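Local coordinates for protein putative creatinine amidohydrolase (Bacteroides fragilis, PDB 3LUB) that binds two zinc ions and probably hydrolyses non-peptide carbon-nitrogen bonds in linear amides, at residues K113-S118 / L140-N145; D22-P27 / Q109-L114. One frame throughout, in Å; residues are numbered along the deposited sequence.

In the fold
Contacts 1 and 2 are successive pairings in one parallel sheet whose strand order is 66-68, 23-28, 113-118, 140-145, and strand 113-118 serves both. Their centres lie about 9 Å apart. Contact 2 is where the strand enters the sheet, away from the zinc site; contact 1 follows it to its C-terminal end, where parallel sheets commonly place their active sites. There the side chain of Ser118 comes to about 4 Å from that of His120, a zinc ligand, and to about 8 Å from a bound zinc ion. Between the two contacts, Leu115 O lies 2.8 Å from Leu26 N, a probable hydrogen bond that carries the pairing onward.

Contact 1. Residues K113-S118 / L140-N145; sequences KLLILS and LIAAAN
Strands 113-118 and 140-145 pair in parallel from Lys113 beside Leu140 to Ser118 beside Asn145, as the two strands of a beta-alpha-beta unit whose crossover contains helix 126-135. Their axes approach to 4.6 Å and differ by 17° in direction.

Five backbone hydrogen bonds form the ladder. Leu114, Ile116 and Ser118 turn their backbone groups toward 140-145: Leu114 N reaches Leu140 O, Leu114 O accepts from Ala142 N, and the alternation continues to Ser118 N on Ala144 O at 2.8 Å. Ile116 N points almost straight at Ala142 O (175° at the hydrogen), though it stands tilted from that carbonyl's plane. CA-H groups such as that of Ile141 add weaker contacts to the same carbonyl oxygens.

Apolar packing differs between the faces. On one, the small Ala142 and Ala144 lie beside the larger Leu115 and Leu117: Leu115, with CG anti to the backbone N (chi1 176°), lays CD1 against Ala142 CB at 3.5 Å. Ala203 and Val205 of a second subunit pack on this face. On the other, Ile141 CG2 meets Ile116 CD1 at 3.8 Å and Leu114 CD2 at 4.1 Å, and this face packs on Leu99 and Val103 of helix 92-108.

At the zinc-proximal end Ser118 OG is hydrogen-bonded to His120 O, while Asn145 OD1 rests 3.4 Å from Ser118 CB.

Contact 2. Residues D22-P27 / Q109-L114; sequences DVIILP and QGFRKL
Ile24 pairs with Leu114 in a single parallel bridge, Ile24 N donating to Lys113 O at 3.0 Å and Leu114 CA-H leaning on Ile24 O, while the touching parts run 49° apart and spread toward Asp22 and Phe111. Water bridges the two chain segments where they part, before the strands are fully paired. One molecule donates to both Asp22 O and Lys113 O, and the latter therefore receives a water proton as well as the Ile24 amide; a second water donates to Asp22 O and accepts from Arg112 N at 3.1 Å.

Ile24 is the side chain that spans the contact. Its CD1 sits over one face of the Phe111 ring, 3.9 Å from the centroid and 16° off the normal, a CH-pi contact. With CG1 beside the backbone N (chi1 -48°), the chain turns again at chi2, sending CD1 to the aromatic ring and leaving CG2 for Leu114 CD1. That same leucine methyl also reaches Leu26 CB at 3.8 Å, so it lies against two residues of the neighbouring strand.

This is the entry of strand 113-118 into the parallel sheet, a short turn after helix 92-108. Gly110, with positive phi, closes that helix in a Schellman motif, and the chain then turns through Phe111 and Arg112 into the strand. Helix 92-108 covers the face carrying Leu26 and Leu114, and Phe86 of a third subunit meets Phe111 with the rings nearly parallel. Lys113 passes Asp22 O with CB at 3.9 Å, its extended chain carrying NZ on to a hydrogen bond with Met247 O. Arg112 folds back on the turn: NH1 donates to Phe111 O at 2.7 Å, the oxygen lying in the guanidinium plane while the nitrogen stands above the carbonyl plane, and NH1 also hydrogen-bonds His107 O, tying the turn to the end of the helix.

Contact 1. Residues K113-S118 / L140-N145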
# COMPACT_ATOMS: atom_id res chain seq x y z
N LYS F 113 -20.08 -4.91 -17.88
CA LYS F 113 -20.47 -3.53 -18.09
C LYS F 113 -21.01 -2.94 -16.79
O LYS F 113 -21.94 -3.52 -16.16
CB LYS F 113 -21.57 -3.47 -19.15
CG LYS F 113 -21.13 -3.99 -20.47
CD LYS F 113 -22.24 -4.00 -21.47
CE LYS F 113 -21.70 -4.33 -22.86
NZ LYS F 113 -22.84 -4.74 -23.74
N LEU F 114 -20.45 -1.80 -16.40
CA LEU F 114 -20.80 -1.16 -15.14
C LEU F 114 -20.90 0.32 -15.34
O LEU F 114 -20.04 0.93 -15.96
CB LEU F 114 -19.72 -1.48 -14.07
CG LEU F 114 -19.77 -0.80 -12.70
CD1 LEU F 114 -20.96 -1.25 -11.83
CD2 LEU F 114 -18.44 -1.02 -11.93
N LEU F 115 -21.96 0.93 -14.81
CA LEU F 115 -22.04 2.38 -14.70
C LEU F 115 -21.99 2.76 -13.25
O LEU F 115 -22.79 2.27 -12.46
CB LEU F 115 -23.33 2.92 -15.31
CG LEU F 115 -23.51 4.44 -15.14
CD1 LEU F 115 -22.57 5.16 -16.08
CD2 LEU F 115 -24.93 4.88 -15.30
N ILE F 116 -21.07 3.66 -12.91
CA ILE F 116 -21.03 4.31 -11.60
C ILE F 116 -21.88 5.58 -11.68
O ILE F 116 -21.55 6.48 -12.43
CB ILE F 116 -19.58 4.68 -11.14
CG1 ILE F 116 -18.67 3.44 -11.15
CG2 ILE F 116 -19.64 5.29 -9.75
CD1 ILE F 116 -17.16 3.73 -11.15
N LEU F 117 -23.00 5.60 -10.94
CA LEU F 117 -23.87 6.78 -10.91
C LEU F 117 -23.66 7.51 -9.58
O LEU F 117 -24.16 7.09 -8.53
CB LEU F 117 -25.35 6.38 -11.11
CG LEU F 117 -26.36 7.53 -11.27
CD1 LEU F 117 -26.03 8.43 -12.47
CD2 LEU F 117 -27.78 6.99 -11.39
N SER F 118 -22.91 8.60 -9.64
CA SER F 118 -22.55 9.31 -8.44
C SER F 118 -23.60 10.35 -8.06
O SER F 118 -24.19 11.01 -8.88
CB SER F 118 -21.16 9.99 -8.57
OG SER F 118 -20.75 10.56 -7.32
N LEU F 140 -16.22 -2.94 -19.20
CA LEU F 140 -16.53 -1.56 -19.49
C LEU F 140 -17.06 -0.86 -18.23
O LEU F 140 -18.05 -1.29 -17.68
CB LEU F 140 -17.59 -1.52 -20.57
CG LEU F 140 -18.04 -0.15 -21.08
CD1 LEU F 140 -16.86 0.61 -21.67
CD2 LEU F 140 -19.18 -0.30 -22.10
N ILE F 141 -16.40 0.21 -17.80
CA ILE F 141 -16.85 1.03 -16.68
C ILE F 141 -17.06 2.47 -17.13
O ILE F 141 -16.09 3.13 -17.56
CB ILE F 141 -15.83 1.01 -15.50
CG1 ILE F 141 -15.40 -0.41 -15.16
CG2 ILE F 141 -16.41 1.71 -14.26
CD1 ILE F 141 -14.43 -0.46 -14.00
N ALA F 142 -18.31 2.96 -17.05
CA ALA F 142 -18.64 4.37 -17.28
C ALA F 142 -18.90 5.07 -15.94
O ALA F 142 -19.16 4.40 -14.94
CB ALA F 142 -19.85 4.50 -18.21
N ALA F 143 -18.82 6.40 -15.92
CA ALA F 143 -19.16 7.19 -14.73
C ALA F 143 -19.96 8.42 -15.11
O ALA F 143 -19.68 9.07 -16.12
CB ALA F 143 -17.90 7.61 -13.92
N ALA F 144 -20.95 8.74 -14.27
CA ALA F 144 -21.74 9.98 -14.42
C ALA F 144 -22.17 10.47 -13.07
O ALA F 144 -22.44 9.65 -12.20
CB ALA F 144 -22.98 9.73 -15.25
N ASN F 145 -22.27 11.79 -12.90
CA ASN F 145 -23.05 12.38 -11.81
C ASN F 145 -24.52 12.44 -12.29
O ASN F 145 -24.75 12.92 -13.39
CB ASN F 145 -22.53 13.80 -11.50
CG ASN F 145 -21.16 13.80 -10.78
OD1 ASN F 145 -20.99 13.21 -9.72
ND2 ASN F 145 -20.20 14.53 -11.34

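Contact 2. Residues D22-P27 / Q109-L114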
# COMPACT_ATOMS: atom_id res chain seq x y z
N ASP F 22 -27.71 -7.44 -18.03
CA ASP F 22 -26.87 -6.84 -19.07
C ASP F 22 -25.91 -5.79 -18.50
O ASP F 22 -24.70 -5.81 -18.80
CB ASP F 22 -27.77 -6.17 -20.11
CG ASP F 22 -28.63 -7.17 -20.85
OD1 ASP F 22 -28.03 -8.01 -21.54
OD2 ASP F 22 -29.88 -7.11 -20.72
N VAL F 23 -26.46 -4.87 -17.72
CA VAL F 23 -25.66 -3.76 -17.15
C VAL F 23 -25.80 -3.72 -15.65
O VAL F 23 -26.86 -4.02 -15.15
CB VAL F 23 -26.07 -2.40 -17.76
CG1 VAL F 23 -25.11 -1.29 -17.34
CG2 VAL F 23 -26.17 -2.54 -19.29
N ILE F 24 -24.71 -3.38 -14.93
CA ILE F 24 -24.74 -3.18 -13.46
C ILE F 24 -24.62 -1.68 -13.21
O ILE F 24 -23.84 -0.98 -13.84
CB ILE F 24 -23.57 -3.93 -12.72
CG1 ILE F 24 -23.43 -5.41 -13.19
CG2 ILE F 24 -23.67 -3.78 -11.19
CD1 ILE F 24 -24.70 -6.21 -13.21
N ILE F 25 -25.41 -1.18 -12.27
CA ILE F 25 -25.36 0.24 -11.91
C ILE F 25 -24.92 0.32 -10.48
O ILE F 25 -25.52 -0.30 -9.62
CB ILE F 25 -26.73 0.96 -12.04
CG1 ILE F 25 -27.54 0.45 -13.27
CG2 ILE F 25 -26.49 2.38 -12.07
CD1 ILE F 25 -26.84 0.56 -14.52
N LEU F 26 -23.84 1.06 -10.23
CA LEU F 26 -23.35 1.28 -8.88
C LEU F 26 -23.63 2.72 -8.45
O LEU F 26 -22.94 3.64 -8.90
CB LEU F 26 -21.85 0.95 -8.81
CG LEU F 26 -21.12 1.04 -7.47
CD1 LEU F 26 -21.74 0.03 -6.50
CD2 LEU F 26 -19.62 0.80 -7.68
N PRO F 27 -24.65 2.93 -7.60
CA PRO F 27 -24.81 4.26 -7.05
C PRO F 27 -23.70 4.52 -6.00
O PRO F 27 -23.35 3.65 -5.20
CB PRO F 27 -26.23 4.23 -6.43
CG PRO F 27 -26.84 2.93 -6.85
CD PRO F 27 -25.69 2.01 -7.12
N GLN F 109 -18.18 -13.14 -11.79
CA GLN F 109 -19.59 -13.52 -11.99
C GLN F 109 -20.03 -13.52 -13.45
O GLN F 109 -21.13 -13.97 -13.73
CB GLN F 109 -20.52 -12.63 -11.17
CG GLN F 109 -20.30 -12.78 -9.67
CD GLN F 109 -20.78 -11.59 -8.87
OE1 GLN F 109 -21.55 -10.76 -9.35
NE2 GLN F 109 -20.33 -11.51 -7.65
N GLY F 110 -19.21 -12.97 -14.36
CA GLY F 110 -19.48 -12.93 -15.81
C GLY F 110 -19.91 -11.59 -16.35
O GLY F 110 -20.12 -11.44 -17.56
N PHE F 111 -20.03 -10.59 -15.48
CA PHE F 111 -20.47 -9.27 -15.89
C PHE F 111 -19.33 -8.50 -16.52
O PHE F 111 -18.17 -8.69 -16.15
CB PHE F 111 -21.07 -8.49 -14.70
CG PHE F 111 -22.24 -9.18 -14.10
CD1 PHE F 111 -23.40 -9.37 -14.85
CD2 PHE F 111 -22.19 -9.70 -12.82
CE1 PHE F 111 -24.48 -10.03 -14.33
CE2 PHE F 111 -23.28 -10.40 -12.29
CZ PHE F 111 -24.42 -10.55 -13.06
N ARG F 112 -19.67 -7.63 -17.45
CA ARG F 112 -18.69 -6.89 -18.23
C ARG F 112 -19.02 -5.45 -18.47
O ARG F 112 -18.30 -4.82 -19.19
CB ARG F 112 -18.50 -7.56 -19.60
CG ARG F 112 -18.04 -9.00 -19.52
CD ARG F 112 -16.62 -9.07 -18.93
NE ARG F 112 -16.06 -10.42 -18.91
CZ ARG F 112 -16.16 -11.27 -17.90
NH1 ARG F 112 -16.81 -10.95 -16.79
NH2 ARG F 112 -15.60 -12.46 -17.99
N LYS F 113 -20.08 -4.91 -17.88
CA LYS F 113 -20.47 -3.53 -18.09
C LYS F 113 -21.01 -2.94 -16.79
O LYS F 113 -21.94 -3.52 -16.16
CB LYS F 113 -21.57 -3.47 -19.15
CG LYS F 113 -21.13 -3.99 -20.47
CD LYS F 113 -22.24 -4.00 -21.47
CE LYS F 113 -21.70 -4.33 -22.86
NZ LYS F 113 -22.84 -4.74 -23.74
N LEU F 114 -20.45 -1.80 -16.40
CA LEU F 114 -20.80 -1.16 -15.14
C LEU F 114 -20.90 0.32 -15.34
O LEU F 114 -20.04 0.93 -15.96
CB LEU F 114 -19.72 -1.48 -14.07
CG LEU F 114 -19.77 -0.80 -12.70
CD1 LEU F 114 -20.96 -1.25 -11.83
CD2 LEU F 114 -18.44 -1.02 -11.93
O HOH W 1 -22.61 -7.61 -18.36
O HOH W 2 -22.86 -5.93 -16.73